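Local coordinates for RagB/SusD family nutrient uptake outer membrane protein (Bacteroides thetaiotaomicron, PDB 7KV2) that probably binds beta-glucan at the cell surface as a SusD-family outer-membrane protein, helping a human gut bacterium take up this polysaccharide, at residues 51-56 against 120-125. Residues are numbered along the deposited sequence; the frame is centred on the assembly and turned at random.
Sequences VAAYDP and KRCNDV
Arg121 lies across the end of helix 43-53 and joins it to helix 110-130, two members of the alpha-helical, tetratricopeptide-repeat-like scaffold of the SusD fold. The tight part is where the backbones come closest, with the CA atoms of Ala53 and Arg121 4.9 Å apart. The small Ala53 probably permits this approach: Arg121 CB rests 3.8 Å from Ala53 CA, and the Ala53 methyl meets Cys122 SG at 4.1 Å. Cys122 also touches Leu150, and Tyr154 packs on Pro56 and bonds Ala53 O through its hydroxyl, so helix 137-162 helps to close this buried side.

Toward the partly exposed side the contact becomes polar. With CG anti to its carbonyl carbon and the chain extended from CG to NE, Arg121 passes the ring of Pro56, whose CG is 4.0 Å from Arg121 CD, and brings its guanidinium to the carbonyl of Ala52, in the last part of helix 43-53. There Arg121 NH1 donates to Ala52 O over 3.0 Å, nearly straight at 163°. The acceptor lies in the guanidinium plane, yet NH1 stands 35° above the carbonyl plane. The same oxygen accepts Asp55 N from the opposite face, so two donors grip it.

Looser contacts complete this edge. Asp55 OD2 and Arg121 NH1 form only a long salt bridge of 3.9 Å, and their carboxylate and guanidinium planes are 85° apart, which excludes a paired, coplanar bidentate geometry. The other carboxylate oxygen, OD1, bonds His58, a link that probably helps to fix the rotation of the group. A water bridges the charged pair, donating to Asp55 OD2 at 2.6 Å and accepting from Arg121 NH1.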
ATOM      1  N   VAL A  51       4.092 -18.614  -9.750  1.00 28.47           N
ATOM      2  CA  VAL A  51       3.200 -18.500  -8.563  1.00 29.08           C
ATOM      3  C   VAL A  51       4.053 -18.125  -7.350  1.00 31.24           C
ATOM      4  O   VAL A  51       3.702 -17.147  -6.657  1.00 28.80           O
ATOM      5  CB  VAL A  51       2.374 -19.776  -8.341  1.00 29.04           C
ATOM      6  CG1 VAL A  51       1.596 -19.722  -7.036  1.00 32.34           C
ATOM      7  CG2 VAL A  51       1.441 -20.040  -9.516  1.00 30.32           C
ATOM      8  N   ALA A  52       5.175 -18.809  -7.120  1.00 28.32           N
ATOM      9  CA  ALA A  52       6.045 -18.512  -5.962  1.00 27.42           C
ATOM     10  C   ALA A  52       6.517 -17.048  -5.987  1.00 23.52           C
ATOM     11  O   ALA A  52       6.683 -16.479  -4.895  1.00 24.52           O
ATOM     12  CB  ALA A  52       7.214 -19.457  -5.909  1.00 30.29           C
ATOM     13  N   ALA A  53       6.749 -16.447  -7.152  1.00 23.97           N
ATOM     14  CA  ALA A  53       7.278 -15.065  -7.276  1.00 24.32           C
ATOM     15  C   ALA A  53       6.271 -14.035  -6.722  1.00 22.77           C
ATOM     16  O   ALA A  53       6.707 -12.898  -6.448  1.00 23.95           O
ATOM     17  CB  ALA A  53       7.613 -14.723  -8.689  1.00 24.62           C
ATOM     18  N   TYR A  54       4.983 -14.390  -6.677  1.00 22.79           N
ATOM     19  CA  TYR A  54       3.907 -13.530  -6.108  1.00 22.37           C
ATOM     20  C   TYR A  54       3.879 -13.597  -4.575  1.00 21.73           C
ATOM     21  O   TYR A  54       3.263 -12.699  -3.948  1.00 20.67           O
ATOM     22  CB  TYR A  54       2.528 -13.952  -6.639  1.00 22.11           C
ATOM     23  CG  TYR A  54       2.207 -13.576  -8.065  1.00 20.64           C
ATOM     24  CD1 TYR A  54       2.572 -14.394  -9.125  1.00 21.36           C
ATOM     25  CD2 TYR A  54       1.521 -12.414  -8.368  1.00 19.84           C
ATOM     26  CE1 TYR A  54       2.267 -14.052 -10.437  1.00 20.08           C
ATOM     27  CE2 TYR A  54       1.181 -12.067  -9.678  1.00 20.52           C
ATOM     28  CZ  TYR A  54       1.548 -12.894 -10.724  1.00 20.55           C
ATOM     29  OH  TYR A  54       1.241 -12.555 -12.015  1.00 21.16           O
ATOM     30  N   ASP A  55       4.451 -14.621  -3.936  1.00 20.51           N
ATOM     31  CA  ASP A  55       4.157 -14.860  -2.500  1.00 24.67           C
ATOM     32  C   ASP A  55       4.640 -13.699  -1.642  1.00 21.65           C
ATOM     33  O   ASP A  55       3.959 -13.327  -0.690  1.00 21.92           O
ATOM     34  CB  ASP A  55       4.730 -16.191  -2.014  1.00 29.09           C
ATOM     35  CG  ASP A  55       3.780 -17.339  -2.250  1.00 33.68           C
ATOM     36  OD1 ASP A  55       2.591 -17.212  -1.892  1.00 30.49           O
ATOM     37  OD2 ASP A  55       4.234 -18.356  -2.815  1.00 37.90           O
ATOM     38  N   PRO A  56       5.845 -13.128  -1.869  1.00 20.72           N
ATOM     39  CA  PRO A  56       6.344 -12.053  -0.999  1.00 20.62           C
ATOM     40  C   PRO A  56       5.458 -10.787  -0.987  1.00 19.98           C
ATOM     41  O   PRO A  56       5.548 -10.015  -0.059  1.00 20.82           O
ATOM     42  CB  PRO A  56       7.754 -11.813  -1.556  1.00 21.87           C
ATOM     43  CG  PRO A  56       8.133 -13.179  -2.084  1.00 22.36           C
ATOM     44  CD  PRO A  56       6.877 -13.604  -2.820  1.00 21.86           C
ATOM     45  N   LYS A 120      14.482 -11.924  -5.853  1.00 30.22           N
ATOM     46  CA  LYS A 120      15.224 -13.202  -6.059  1.00 33.79           C
ATOM     47  C   LYS A 120      14.303 -14.204  -6.754  1.00 35.35           C
ATOM     48  O   LYS A 120      14.749 -14.855  -7.689  1.00 30.72           O
ATOM     49  CB  LYS A 120      15.752 -13.782  -4.742  1.00 36.99           C
ATOM     50  CG  LYS A 120      16.973 -13.047  -4.193  1.00 46.62           C
ATOM     51  CD  LYS A 120      17.420 -13.449  -2.794  1.00 49.90           C
ATOM     52  CE  LYS A 120      18.784 -12.890  -2.429  1.00 53.62           C
ATOM     53  NZ  LYS A 120      18.908 -12.658  -0.967  1.00 54.69           N
ATOM     54  N   ARG A 121      13.040 -14.302  -6.338  1.00 28.12           N
ATOM     55  CA  ARG A 121      12.114 -15.288  -6.946  1.00 28.71           C
ATOM     56  C   ARG A 121      11.822 -14.916  -8.399  1.00 25.02           C
ATOM     57  O   ARG A 121      11.695 -15.857  -9.203  1.00 28.70           O
ATOM     58  CB  ARG A 121      10.847 -15.438  -6.097  1.00 28.85           C
ATOM     59  CG  ARG A 121      11.150 -16.032  -4.740  1.00 30.16           C
ATOM     60  CD  ARG A 121       9.880 -16.281  -3.990  1.00 31.31           C
ATOM     61  NE  ARG A 121      10.147 -16.946  -2.742  1.00 28.66           N
ATOM     62  CZ  ARG A 121       9.273 -17.659  -2.090  1.00 27.06           C
ATOM     63  NH1 ARG A 121       8.035 -17.794  -2.554  1.00 28.34           N
ATOM     64  NH2 ARG A 121       9.636 -18.257  -0.974  1.00 29.24           N
ATOM     65  N   CYS A 122      11.721 -13.626  -8.725  1.00 23.04           N
ATOM     66  CA  CYS A 122      11.522 -13.106 -10.105  1.00 24.50           C
ATOM     67  C   CYS A 122      12.736 -13.504 -10.976  1.00 28.91           C
ATOM     68  O   CYS A 122      12.533 -14.002 -12.104  1.00 28.75           O
ATOM     69  CB  CYS A 122      11.273 -11.599 -10.110  1.00 24.37           C
ATOM     70  SG  CYS A 122       9.640 -11.190  -9.379  1.00 24.08           S
ATOM     71  N   ASN A 123      13.940 -13.248 -10.474  1.00 28.40           N
ATOM     72  CA  ASN A 123      15.222 -13.572 -11.164  1.00 31.64           C
ATOM     73  C   ASN A 123      15.304 -15.085 -11.431  1.00 30.88           C
ATOM     74  O   ASN A 123      15.767 -15.468 -12.546  1.00 30.98           O
ATOM     75  CB  ASN A 123      16.392 -13.014 -10.345  1.00 31.58           C
ATOM     76  CG  ASN A 123      16.487 -11.507 -10.440  1.00 30.73           C
ATOM     77  OD1 ASN A 123      15.870 -10.889 -11.320  1.00 29.76           O
ATOM     78  ND2 ASN A 123      17.325 -10.931  -9.590  1.00 32.59           N
ATOM     79  N   ASP A 124      14.894 -15.920 -10.473  1.00 30.34           N
ATOM     80  CA  ASP A 124      14.878 -17.406 -10.595  1.00 31.45           C
ATOM     81  C   ASP A 124      14.083 -17.807 -11.835  1.00 35.16           C
ATOM     82  O   ASP A 124      14.577 -18.647 -12.607  1.00 34.02           O
ATOM     83  CB  ASP A 124      14.235 -18.127  -9.410  1.00 31.97           C
ATOM     84  CG  ASP A 124      15.054 -18.152  -8.132  1.00 34.67           C
ATOM     85  OD1 ASP A 124      16.271 -17.934  -8.195  1.00 32.84           O
ATOM     86  OD2 ASP A 124      14.456 -18.411  -7.084  1.00 39.27           O
ATOM     87  N   VAL A 125      12.899 -17.224 -12.034  1.00 32.07           N
ATOM     88  CA  VAL A 125      12.040 -17.559 -13.205  1.00 30.34           C
ATOM     89  C   VAL A 125      12.747 -17.189 -14.515  1.00 34.49           C
ATOM     90  O   VAL A 125      12.647 -17.991 -15.483  1.00 34.72           O
ATOM     91  CB  VAL A 125      10.639 -16.932 -13.084  1.00 30.32           C
ATOM     92  CG1 VAL A 125       9.886 -16.972 -14.398  1.00 30.16           C
ATOM     93  CG2 VAL A 125       9.848 -17.634 -11.984  1.00 29.78           C
TER
HETATM   94  O   HOH W   1       6.186 -19.578  -1.518  1.00 49.34           O